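PDB 4PEY: putative secreted protein from Streptomyces sp. SirexAA-E, which hydrolyses laminarin and laminarioligosaccharides from their non-reducing ends as a secreted family 55 exo-beta-1,3-glucanase, giving glucose and laminaribiose. Local coordinates for residues A104-R110 with W126-A132; P169-W175 with N187-T193; A202-P206 with H523-V527. The protein carries 1 engineered substitution. All coordinates share one frame; numbering follows the deposited sequence.

Contact 1: A104-R110 with W126-A132. With BGC (beta-D-glucopyranose), chain B.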
loop_
_atom_site.group_PDB
_atom_site.type_symbol
_atom_site.label_atom_id
_atom_site.label_comp_id
_atom_site.label_asym_id
_atom_site.label_seq_id
_atom_site.Cartn_x
_atom_site.Cartn_y
_atom_site.Cartn_z
ATOM N N ALA A 104 -12.443 11.748 -5.302
ATOM C CA ALA A 104 -12.026 10.389 -4.924
ATOM C C ALA A 104 -10.801 10.339 -4.000
ATOM O O ALA A 104 -10.303 9.246 -3.699
ATOM C CB ALA A 104 -11.749 9.554 -6.181
ATOM N N THR A 105 -10.327 11.494 -3.532
ATOM C CA THR A 105 -9.075 11.538 -2.774
ATOM C C THR A 105 -9.175 11.077 -1.318
ATOM O O THR A 105 -8.178 11.133 -0.591
ATOM C CB THR A 105 -8.439 12.958 -2.766
ATOM O OG1 THR A 105 -9.320 13.895 -2.129
ATOM C CG2 THR A 105 -8.110 13.413 -4.180
ATOM N N GLN A 106 -10.348 10.622 -0.882
ATOM C CA GLN A 106 -10.428 9.974 0.430
ATOM C C GLN A 106 -10.957 8.537 0.315
ATOM O O GLN A 106 -11.405 7.951 1.302
ATOM C CB GLN A 106 -11.274 10.820 1.403
ATOM C CG GLN A 106 -10.593 12.174 1.652
ATOM C CD GLN A 106 -11.261 13.078 2.668
ATOM O OE1 GLN A 106 -12.133 12.664 3.436
ATOM N NE2 GLN A 106 -10.828 14.335 2.687
ATOM N N ASN A 107 -10.862 7.959 -0.881
ATOM C CA ASN A 107 -11.308 6.578 -1.091
ATOM C C ASN A 107 -10.198 5.591 -0.706
ATOM O O ASN A 107 -9.499 5.038 -1.574
ATOM C CB ASN A 107 -11.760 6.366 -2.543
ATOM C CG ASN A 107 -13.166 6.916 -2.805
ATOM O OD1 ASN A 107 -13.838 7.382 -1.882
ATOM N ND2 ASN A 107 -13.616 6.862 -4.066
ATOM N N PHE A 108 -10.064 5.386 0.606
ATOM C CA PHE A 108 -8.983 4.614 1.222
ATOM C C PHE A 108 -9.431 3.250 1.738
ATOM O O PHE A 108 -10.626 2.999 1.883
ATOM C CB PHE A 108 -8.396 5.343 2.440
ATOM C CG PHE A 108 -8.005 6.782 2.210
ATOM C CD1 PHE A 108 -7.265 7.166 1.099
ATOM C CD2 PHE A 108 -8.349 7.748 3.152
ATOM C CE1 PHE A 108 -6.892 8.499 0.926
ATOM C CE2 PHE A 108 -7.970 9.075 2.996
ATOM C CZ PHE A 108 -7.241 9.453 1.879
ATOM N N TRP A 109 -8.444 2.417 2.076
ATOM C CA TRP A 109 -8.598 1.237 2.941
ATOM C C TRP A 109 -9.659 0.262 2.438
ATOM O O TRP A 109 -10.661 0.006 3.107
ATOM C CB TRP A 109 -8.905 1.654 4.403
ATOM C CG TRP A 109 -7.838 2.552 5.014
ATOM C CD1 TRP A 109 -6.496 2.295 5.100
ATOM C CD2 TRP A 109 -8.034 3.848 5.604
ATOM N NE1 TRP A 109 -5.846 3.351 5.701
ATOM C CE2 TRP A 109 -6.769 4.318 6.018
ATOM C CE3 TRP A 109 -9.156 4.657 5.827
ATOM C CZ2 TRP A 109 -6.592 5.564 6.619
ATOM C CZ3 TRP A 109 -8.980 5.896 6.421
ATOM C CH2 TRP A 109 -7.707 6.340 6.814
ATOM N N ARG A 110 -9.424 -0.298 1.257
ATOM C CA ARG A 110 -10.312 -1.327 0.720
ATOM C C ARG A 110 -9.501 -2.158 -0.265
ATOM O O ARG A 110 -8.378 -1.788 -0.593
ATOM C CB ARG A 110 -11.553 -0.697 0.067
ATOM C CG ARG A 110 -11.266 0.201 -1.147
ATOM C CD ARG A 110 -12.407 1.194 -1.374
ATOM N NE ARG A 110 -12.387 2.243 -0.357
ATOM C CZ ARG A 110 -13.365 3.121 -0.143
ATOM N NH1 ARG A 110 -14.493 3.068 -0.858
ATOM N NH2 ARG A 110 -13.223 4.039 0.807
ATOM N N TRP A 126 -12.775 1.481 -10.806
ATOM C CA TRP A 126 -12.066 1.327 -9.526
ATOM C C TRP A 126 -11.430 2.677 -9.178
ATOM O O TRP A 126 -10.218 2.874 -9.322
ATOM C CB TRP A 126 -11.023 0.198 -9.624
ATOM C CG TRP A 126 -10.284 -0.179 -8.352
ATOM C CD1 TRP A 126 -8.974 0.086 -8.056
ATOM C CD2 TRP A 126 -10.805 -0.915 -7.233
ATOM N NE1 TRP A 126 -8.651 -0.427 -6.824
ATOM C CE2 TRP A 126 -9.755 -1.043 -6.294
ATOM C CE3 TRP A 126 -12.053 -1.472 -6.931
ATOM C CZ2 TRP A 126 -9.917 -1.706 -5.071
ATOM C CZ3 TRP A 126 -12.211 -2.136 -5.717
ATOM C CH2 TRP A 126 -11.148 -2.239 -4.800
ATOM N N ALA A 127 -12.265 3.621 -8.749
ATOM C CA ALA A 127 -11.829 5.006 -8.570
ATOM C C ALA A 127 -11.354 5.251 -7.145
ATOM O O ALA A 127 -12.074 5.812 -6.313
ATOM C CB ALA A 127 -12.953 5.963 -8.936
ATOM N N VAL A 128 -10.126 4.826 -6.879
ATOM C CA VAL A 128 -9.591 4.803 -5.529
ATOM C C VAL A 128 -8.440 5.772 -5.355
ATOM O O VAL A 128 -7.848 6.240 -6.339
ATOM C CB VAL A 128 -9.102 3.391 -5.164
ATOM C CG1 VAL A 128 -10.270 2.410 -5.209
ATOM C CG2 VAL A 128 -7.991 2.947 -6.119
ATOM N N SER A 129 -8.117 6.082 -4.104
ATOM C CA SER A 129 -6.824 6.699 -3.827
ATOM C C SER A 129 -5.956 5.693 -3.077
ATOM O O SER A 129 -5.901 4.524 -3.481
ATOM C CB SER A 129 -6.997 8.020 -3.084
ATOM O OG SER A 129 -7.575 8.950 -3.996
ATOM N N GLN A 130 -5.269 6.111 -2.018
ATOM C CA GLN A 130 -4.253 5.243 -1.412
ATOM C C GLN A 130 -4.814 4.079 -0.583
ATOM O O GLN A 130 -5.955 4.124 -0.101
ATOM C CB GLN A 130 -3.294 6.081 -0.555
ATOM C CG GLN A 130 -2.470 7.103 -1.351
ATOM C CD GLN A 130 -3.072 8.508 -1.325
ATOM O OE1 GLN A 130 -4.265 8.683 -1.062
ATOM N NE2 GLN A 130 -2.238 9.517 -1.579
ATOM N N ALA A 131 -3.986 3.039 -0.429
ATOM C CA ALA A 131 -4.311 1.822 0.324
ATOM C C ALA A 131 -5.562 1.143 -0.216
ATOM O O ALA A 131 -6.457 0.763 0.547
ATOM C CB ALA A 131 -4.471 2.120 1.822
ATOM N N ALA A 132 -5.616 0.976 -1.532
ATOM C CA ALA A 132 -6.773 0.334 -2.154
ATOM C C ALA A 132 -6.309 -0.643 -3.235
ATOM O O ALA A 132 -6.590 -0.456 -4.433
ATOM C CB ALA A 132 -7.716 1.381 -2.733
HETATM C C2 BGC B . -3.472 13.332 -0.027
HETATM C C3 BGC B . -4.057 12.452 1.074
HETATM C C4 BGC B . -5.132 13.219 1.826
HETATM C C5 BGC B . -6.190 13.707 0.849
HETATM C C6 BGC B . -7.301 14.449 1.576
HETATM C C1 BGC B . -4.561 14.013 -0.860
HETATM O O2 BGC B . -2.631 12.544 -0.857
HETATM O O3 BGC B . -3.039 12.077 1.977
HETATM O O4 BGC B . -5.712 12.412 2.824
HETATM O O5 BGC B . -5.570 14.593 -0.054
HETATM O O6 BGC B . -6.810 15.683 2.046
HETATM O O HOH W 1 -5.684 11.046 -1.705
#
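Asn107 to Arg110 run beside Val128 to Ala132 in a wholly buried pairing of two loops, one leading into strand 110-113 and the other into strand 134-135, joined mainly through backbone groups and short polar side chains. Asn107 sends ND2 to Ala127 O at 2.9 Å, within its own amide plane and almost straight (174°), and its backbone O takes Ser129 N at 3.1 Å. Ser129 OG donates to Ala104 O at 2.8 Å from above the carbonyl plane; Asn107 N reaches the same oxygen from the opposite face. Strands 110-113 and 134-135 pair in parallel on successive coils of a beta-helix, the fold of family 55 glucanases, and the loops before them reach the substrate cleft. There Gln130 lies alongside Phe108, with OE1 at the ring edge, 3.3 Å from Phe108 CE1. A bend at chi2 (97°) brings Gln130 NE2 to O2 of the chain B glucose at 3.1 Å, while Gln456 takes the same NE2; one water bridges Gln130 OE1 and Thr105 O. Phe108 CZ approaches O4 of that glucose at 3.5 Å. Arg110 grips Phe108 O side-on with NE and NH2, and its backbone N donates to Ala131 O at 3.2 Å.

Contact 2: P169-W175 with N187-T193. With BGC (beta-D-glucopyranose), chain C; BGC (beta-D-glucopyranose), chain D.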
loop_
_atom_site.group_PDB
_atom_site.type_symbol
_atom_site.label_atom_id
_atom_site.label_comp_id
_atom_site.label_asym_id
_atom_site.label_seq_id
_atom_site.Cartn_x
_atom_site.Cartn_y
_atom_site.Cartn_z
ATOM N N PRO A 169 -6.650 6.074 -16.711
ATOM C CA PRO A 169 -6.522 6.792 -15.434
ATOM C C PRO A 169 -7.299 8.106 -15.396
ATOM O O PRO A 169 -7.754 8.503 -14.316
ATOM C CB PRO A 169 -5.015 7.056 -15.328
ATOM C CG PRO A 169 -4.371 6.025 -16.252
ATOM C CD PRO A 169 -5.354 5.896 -17.387
ATOM N N TYR A 170 -7.440 8.756 -16.553
ATOM C CA TYR A 170 -8.049 10.084 -16.670
ATOM C C TYR A 170 -7.453 11.066 -15.665
ATOM O O TYR A 170 -6.312 11.476 -15.825
ATOM C CB TYR A 170 -9.568 9.990 -16.530
ATOM C CG TYR A 170 -10.193 9.143 -17.627
ATOM C CD1 TYR A 170 -10.375 9.652 -18.910
ATOM C CD2 TYR A 170 -10.588 7.835 -17.384
ATOM C CE1 TYR A 170 -10.935 8.879 -19.919
ATOM C CE2 TYR A 170 -11.143 7.056 -18.383
ATOM C CZ TYR A 170 -11.316 7.580 -19.650
ATOM O OH TYR A 170 -11.877 6.800 -20.642
ATOM N N SER A 171 -8.206 11.432 -14.627
ATOM C CA SER A 171 -7.737 12.431 -13.662
ATOM C C SER A 171 -6.767 11.938 -12.574
ATOM O O SER A 171 -6.208 12.753 -11.831
ATOM C CB SER A 171 -8.944 13.075 -12.982
ATOM O OG SER A 171 -9.823 12.080 -12.484
ATOM N N GLN A 172 -6.567 10.626 -12.463
ATOM C CA GLN A 172 -5.603 10.090 -11.504
ATOM C C GLN A 172 -4.245 10.766 -11.612
ATOM O O GLN A 172 -3.662 10.801 -12.687
ATOM C CB GLN A 172 -5.425 8.584 -11.709
ATOM C CG GLN A 172 -6.575 7.733 -11.183
ATOM C CD GLN A 172 -6.578 7.638 -9.666
ATOM O OE1 GLN A 172 -5.680 8.152 -8.996
ATOM N NE2 GLN A 172 -7.591 6.986 -9.120
ATOM N N GLN A 173 -3.734 11.281 -10.495
ATOM C CA GLN A 173 -2.448 11.979 -10.482
ATOM C C GLN A 173 -1.285 11.070 -10.860
ATOM O O GLN A 173 -0.374 11.454 -11.606
ATOM C CB GLN A 173 -2.173 12.554 -9.096
ATOM C CG GLN A 173 -3.113 13.638 -8.646
ATOM C CD GLN A 173 -3.021 13.880 -7.147
ATOM O OE1 GLN A 173 -2.092 13.402 -6.463
ATOM N NE2 GLN A 173 -3.995 14.601 -6.619
ATOM N N GLN A 174 -1.307 9.868 -10.301
ATOM C CA GLN A 174 -0.180 8.963 -10.395
ATOM C C GLN A 174 -0.691 7.539 -10.242
ATOM O O GLN A 174 -1.836 7.330 -9.828
ATOM C CB GLN A 174 0.885 9.304 -9.338
ATOM C CG GLN A 174 0.493 9.018 -7.874
ATOM C CD GLN A 174 -0.306 10.134 -7.211
ATOM O OE1 GLN A 174 0.068 11.315 -7.257
ATOM N NE2 GLN A 174 -1.402 9.758 -6.562
ATOM N N TRP A 175 0.144 6.561 -10.578
ATOM C CA TRP A 175 -0.254 5.163 -10.467
ATOM C C TRP A 175 0.961 4.270 -10.558
ATOM O O TRP A 175 1.916 4.613 -11.256
ATOM C CB TRP A 175 -1.257 4.784 -11.572
ATOM C CG TRP A 175 -2.083 3.598 -11.195
ATOM C CD1 TRP A 175 -1.773 2.275 -11.381
ATOM C CD2 TRP A 175 -3.333 3.625 -10.501
ATOM N NE1 TRP A 175 -2.770 1.481 -10.863
ATOM C CE2 TRP A 175 -3.738 2.284 -10.317
ATOM C CE3 TRP A 175 -4.164 4.656 -10.037
ATOM C CZ2 TRP A 175 -4.941 1.945 -9.682
ATOM C CZ3 TRP A 175 -5.356 4.319 -9.404
ATOM C CH2 TRP A 175 -5.731 2.971 -9.230
ATOM N N ASN A 187 -3.628 7.345 -20.573
ATOM C CA ASN A 187 -2.956 8.625 -20.355
ATOM C C ASN A 187 -2.113 8.625 -19.089
ATOM O O ASN A 187 -2.221 7.718 -18.254
ATOM C CB ASN A 187 -3.986 9.766 -20.290
ATOM C CG ASN A 187 -4.844 9.718 -19.031
ATOM O OD1 ASN A 187 -5.695 8.842 -18.875
ATOM N ND2 ASN A 187 -4.631 10.675 -18.132
ATOM N N GLY A 188 -1.264 9.643 -18.960
ATOM C CA GLY A 188 -0.517 9.877 -17.735
ATOM C C GLY A 188 -0.700 11.323 -17.319
ATOM O O GLY A 188 -0.811 12.200 -18.169
ATOM N N VAL A 189 -0.739 11.573 -16.014
ATOM C CA VAL A 189 -0.946 12.921 -15.494
ATOM C C VAL A 189 0.362 13.454 -14.898
ATOM O O VAL A 189 1.021 14.282 -15.534
ATOM C CB VAL A 189 -2.099 12.940 -14.472
ATOM C CG1 VAL A 189 -2.276 14.328 -13.857
ATOM C CG2 VAL A 189 -3.386 12.500 -15.171
ATOM N N TRP A 190 0.762 12.966 -13.719
ATOM C CA TRP A 190 2.050 13.377 -13.138
ATOM C C TRP A 190 3.099 12.264 -13.088
ATOM O O TRP A 190 4.289 12.533 -13.271
ATOM C CB TRP A 190 1.876 13.919 -11.714
ATOM C CG TRP A 190 1.015 15.147 -11.602
ATOM C CD1 TRP A 190 0.645 16.001 -12.602
ATOM C CD2 TRP A 190 0.386 15.623 -10.411
ATOM N NE1 TRP A 190 -0.168 16.992 -12.100
ATOM C CE2 TRP A 190 -0.337 16.785 -10.754
ATOM C CE3 TRP A 190 0.385 15.192 -9.082
ATOM C CZ2 TRP A 190 -1.077 17.506 -9.820
ATOM C CZ3 TRP A 190 -0.342 15.908 -8.154
ATOM C CH2 TRP A 190 -1.066 17.057 -8.527
ATOM N N ASN A 191 2.676 11.027 -12.826
ATOM C CA ASN A 191 3.642 9.949 -12.610
ATOM C C ASN A 191 3.004 8.580 -12.730
ATOM O O ASN A 191 2.507 8.043 -11.740
ATOM C CB ASN A 191 4.300 10.089 -11.228
ATOM C CG ASN A 191 5.194 8.900 -10.867
ATOM O OD1 ASN A 191 5.689 8.188 -11.740
ATOM N ND2 ASN A 191 5.380 8.675 -9.567
ATOM N N MET A 192 2.985 8.018 -13.913
ATOM C CA MET A 192 2.562 6.657 -14.117
ATOM C C MET A 192 3.761 5.738 -14.311
ATOM O O MET A 192 4.501 5.872 -15.255
ATOM C CB MET A 192 1.612 6.549 -15.321
ATOM C CG MET A 192 0.158 6.961 -15.115
ATOM S SD MET A 192 -0.168 8.520 -14.210
ATOM C CE MET A 192 -1.951 8.443 -14.071
ATOM N N THR A 193 3.961 4.857 -13.356
ATOM C CA THR A 193 5.121 3.974 -13.343
ATOM C C THR A 193 4.698 2.510 -13.542
ATOM O O THR A 193 3.662 2.060 -13.019
ATOM C CB THR A 193 5.923 4.141 -12.019
ATOM O OG1 THR A 193 6.461 5.466 -11.957
ATOM C CG2 THR A 193 7.069 3.136 -11.905
HETATM C C2 BGC C . -5.190 17.339 -7.951
HETATM C C3 BGC C . -5.421 18.107 -6.654
HETATM C C4 BGC C . -4.944 19.545 -6.797
HETATM C C5 BGC C . -5.610 20.158 -8.022
HETATM C C6 BGC C . -5.170 21.601 -8.225
HETATM C C1 BGC C . -5.774 18.097 -9.140
HETATM O O1 BGC C . -5.405 17.435 -10.332
HETATM O O2 BGC C . -5.772 16.057 -7.860
HETATM O O3 BGC C . -4.656 17.411 -5.594
HETATM O O4 BGC C . -5.281 20.280 -5.635
HETATM O O5 BGC C . -5.243 19.406 -9.154
HETATM O O6 BGC C . -5.913 22.152 -9.298
HETATM C C2 BGC D . -4.520 16.112 -3.615
HETATM C C3 BGC D . -4.899 16.023 -2.143
HETATM C C4 BGC D . -4.754 17.389 -1.491
HETATM C C5 BGC D . -5.560 18.411 -2.275
HETATM C C6 BGC D . -5.427 19.789 -1.640
HETATM C C1 BGC D . -5.242 17.255 -4.318
HETATM O O2 BGC D . -4.883 14.902 -4.245
HETATM O O3 BGC D . -3.970 15.070 -1.581
HETATM O O4 BGC D . -5.185 17.307 -0.145
HETATM O O5 BGC D . -5.067 18.464 -3.603
HETATM O O6 BGC D . -6.234 20.708 -2.348
#
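Gln173 O, just ahead of strand 174-178, accepts Trp190 N at 2.8 Å and, more weakly, Asn191 N. Beyond it the two segments pair as parallel strands: Trp175 N donates to Asn191 O at 3.0 Å, and Thr193 N meets Trp175 O at 2.9 Å, almost straight (176°). At the other end Asn187 satisfies both backbone polar groups of Tyr170, within the type II' turn from Pro169 to Gln172. Its OD1 receives Tyr170 N at 2.9 Å and its ND2 gives to Tyr170 O at 3.0 Å, each donor lying on a lone pair of its acceptor. Val189 N has a weak bond to Met192 SD, whose CE packs on Pro169 CB. Gln173 NE2 donates to O2 of two successive glucose units of the bound trisaccharide, those of chains C and D, both at 2.6 Å; Gln173 CG rests over one face of the Trp190 ring. The amide of Gln174 is bound outside, OE1 by Tyr497 and NE2 by Gly155 and Ser154. These parallel rungs on successive coils belong to the beta-helix fold of family 55 glucanases, and Gln173, just before one strand, is a substrate-binding residue.

Contact 3: A202-P206 with H523-V527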
loop_
_atom_site.group_PDB
_atom_site.type_symbol
_atom_site.label_atom_id
_atom_site.label_comp_id
_atom_site.label_asym_id
_atom_site.label_seq_id
_atom_site.Cartn_x
_atom_site.Cartn_y
_atom_site.Cartn_z
ATOM N N ALA A 202 5.746 2.742 -23.670
ATOM C CA ALA A 202 7.196 2.834 -23.570
ATOM C C ALA A 202 7.617 4.001 -22.684
ATOM O O ALA A 202 6.893 4.985 -22.560
ATOM C CB ALA A 202 7.807 2.976 -24.949
ATOM N N GLN A 203 8.782 3.862 -22.058
ATOM C CA GLN A 203 9.422 4.948 -21.320
ATOM C C GLN A 203 9.362 6.251 -22.102
ATOM O O GLN A 203 9.796 6.298 -23.256
ATOM C CB GLN A 203 10.878 4.590 -21.022
ATOM C CG GLN A 203 11.709 5.732 -20.448
ATOM C CD GLN A 203 11.351 6.046 -19.007
ATOM O OE1 GLN A 203 11.013 5.152 -18.229
ATOM N NE2 GLN A 203 11.434 7.321 -18.641
ATOM N N SER A 204 8.846 7.313 -21.482
ATOM C CA SER A 204 8.681 8.569 -22.211
ATOM C C SER A 204 8.748 9.823 -21.345
ATOM O O SER A 204 8.606 10.925 -21.870
ATOM C CB SER A 204 7.348 8.565 -22.960
ATOM O OG SER A 204 6.272 8.587 -22.041
ATOM N N PHE A 205 8.941 9.658 -20.036
ATOM C CA PHE A 205 9.018 10.791 -19.107
ATOM C C PHE A 205 9.957 11.873 -19.666
ATOM O O PHE A 205 11.065 11.567 -20.115
ATOM C CB PHE A 205 9.498 10.291 -17.739
ATOM C CG PHE A 205 9.366 11.294 -16.622
ATOM C CD1 PHE A 205 10.370 12.225 -16.380
ATOM C CD2 PHE A 205 8.265 11.270 -15.777
ATOM C CE1 PHE A 205 10.251 13.143 -15.336
ATOM C CE2 PHE A 205 8.144 12.181 -14.737
ATOM C CZ PHE A 205 9.138 13.113 -14.511
ATOM N N PRO A 206 9.534 13.146 -19.630
ATOM C CA PRO A 206 8.373 13.686 -18.910
ATOM C C PRO A 206 7.046 13.723 -19.672
ATOM O O PRO A 206 6.014 13.951 -19.037
ATOM C CB PRO A 206 8.817 15.117 -18.597
ATOM C CG PRO A 206 9.675 15.476 -19.757
ATOM C CD PRO A 206 10.409 14.218 -20.134
ATOM N N HIS A 523 15.717 8.344 -11.399
ATOM C CA HIS A 523 15.093 8.466 -12.702
ATOM C C HIS A 523 13.683 8.978 -12.536
ATOM O O HIS A 523 12.907 8.391 -11.790
ATOM C CB HIS A 523 15.075 7.117 -13.423
ATOM C CG HIS A 523 16.379 6.389 -13.363
ATOM N ND1 HIS A 523 17.419 6.657 -14.228
ATOM C CD2 HIS A 523 16.815 5.408 -12.538
ATOM C CE1 HIS A 523 18.440 5.869 -13.937
ATOM N NE2 HIS A 523 18.097 5.097 -12.921
ATOM N N ASP A 524 13.368 10.067 -13.234
ATOM C CA ASP A 524 12.014 10.615 -13.291
ATOM C C ASP A 524 11.524 11.066 -11.909
ATOM O O ASP A 524 10.647 10.446 -11.300
ATOM C CB ASP A 524 11.040 9.595 -13.910
ATOM C CG ASP A 524 11.462 9.136 -15.297
ATOM O OD1 ASP A 524 12.399 9.726 -15.864
ATOM O OD2 ASP A 524 10.842 8.182 -15.832
ATOM N N LEU A 525 12.102 12.169 -11.441
ATOM C CA LEU A 525 11.698 12.832 -10.201
ATOM C C LEU A 525 10.798 14.026 -10.491
ATOM O O LEU A 525 10.947 14.690 -11.522
ATOM C CB LEU A 525 12.920 13.327 -9.429
ATOM C CG LEU A 525 13.970 12.301 -9.010
ATOM C CD1 LEU A 525 15.104 12.990 -8.269
ATOM C CD2 LEU A 525 13.337 11.216 -8.157
ATOM N N LEU A 526 9.888 14.328 -9.572
ATOM C CA LEU A 526 9.083 15.540 -9.708
ATOM C C LEU A 526 8.624 16.062 -8.361
ATOM O O LEU A 526 8.450 15.294 -7.404
ATOM C CB LEU A 526 7.889 15.258 -10.632
ATOM C CG LEU A 526 6.924 14.154 -10.185
ATOM C CD1 LEU A 526 5.448 14.565 -10.238
ATOM C CD2 LEU A 526 7.216 12.857 -10.944
ATOM N N VAL A 527 8.455 17.379 -8.286
ATOM C CA VAL A 527 7.788 17.995 -7.144
ATOM C C VAL A 527 6.662 18.893 -7.652
ATOM O O VAL A 527 6.717 19.420 -8.767
ATOM C CB VAL A 527 8.764 18.794 -6.238
ATOM C CG1 VAL A 527 9.830 17.866 -5.656
ATOM C CG2 VAL A 527 9.404 19.971 -6.991
#
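Phe205 and Asp524 run antiparallel, side chain along side chain, with ring and carboxylate stacked, only 16° apart. Asp524 CB sits over the centre of the ring, 3.6 Å from the Phe205 centroid, in a CH-pi contact. The carboxylate continues across the ring's inner end: OD1 lies 3.3 Å from Phe205 CD1, and OD2 lies 3.1 Å from Phe205 CB. Phe205 presents its ring in this way because chi1, -169°, sets CG opposite the backbone N. Pro206, joined through a cis peptide bond, lays CB against the other ring face near the rim, which sandwiches the phenyl group between proline and aspartate. Farther out, Phe205 CE2 meets Leu526 CD2 at 4.0 Å, the two side chains crossing at a slant, and Phe205 CZ approaches Leu525 O at 3.8 Å. The contact ties a loop between strands 191-198 and 210-220 of the N-terminal beta-helix to strand 520-529 of the C-terminal one, at a corner where the chain turns at Asp524. Gln203 comes at Asp524 from the opposite direction, its amide turned 36° from the carboxylate. Its NE2 donates to the syn lone pair of Asp524 OD2 at 3.0 Å, nearly straight at the hydrogen and within the amide plane. The same OD2 is bonded by Thr211 OG1, while Gln203 OE1 takes Thr212 N, so neighbouring residues of strand 210-220 hold both polar groups. Two donors on OD2 would be expected to favour a charged carboxylate. Replacing Phe205 by an alanine removes the ring, which would probably leave the Asp524 CB and carboxylate without their stacking surface and open a gap beside Leu526 CD2. Gln556 of strand 555-560 also touches Phe205, and Val558 of that strand packs against Asp524.

How the contacts relate
Contacts 1 and 2 both donate hydrogen bonds to the bound laminaritriose, through Gln130 and Gln173 respectively, and their centres lie about 14 Å apart. They touch directly: Gln172 NE2 is 2.9 Å from Val128 O, probably a hydrogen bond, and Val128 CG2 packs on Trp175 CH2. Contact 3 is centred about 12 Å from the centre of contact 2 and meets it where Leu526 CD2 lies 3.8 Å from the backbone O of Trp190, the residue whose ring packs on Gln173. The Leu526 side chain is about 11 Å from a bound glucose and about 11 Å from the side chain of Ala458, the engineered replacement of the inferred proton donor. Contacts 1 and 3 do not touch: their centres are about 24 Å apart and their nearest atoms about 13 Å.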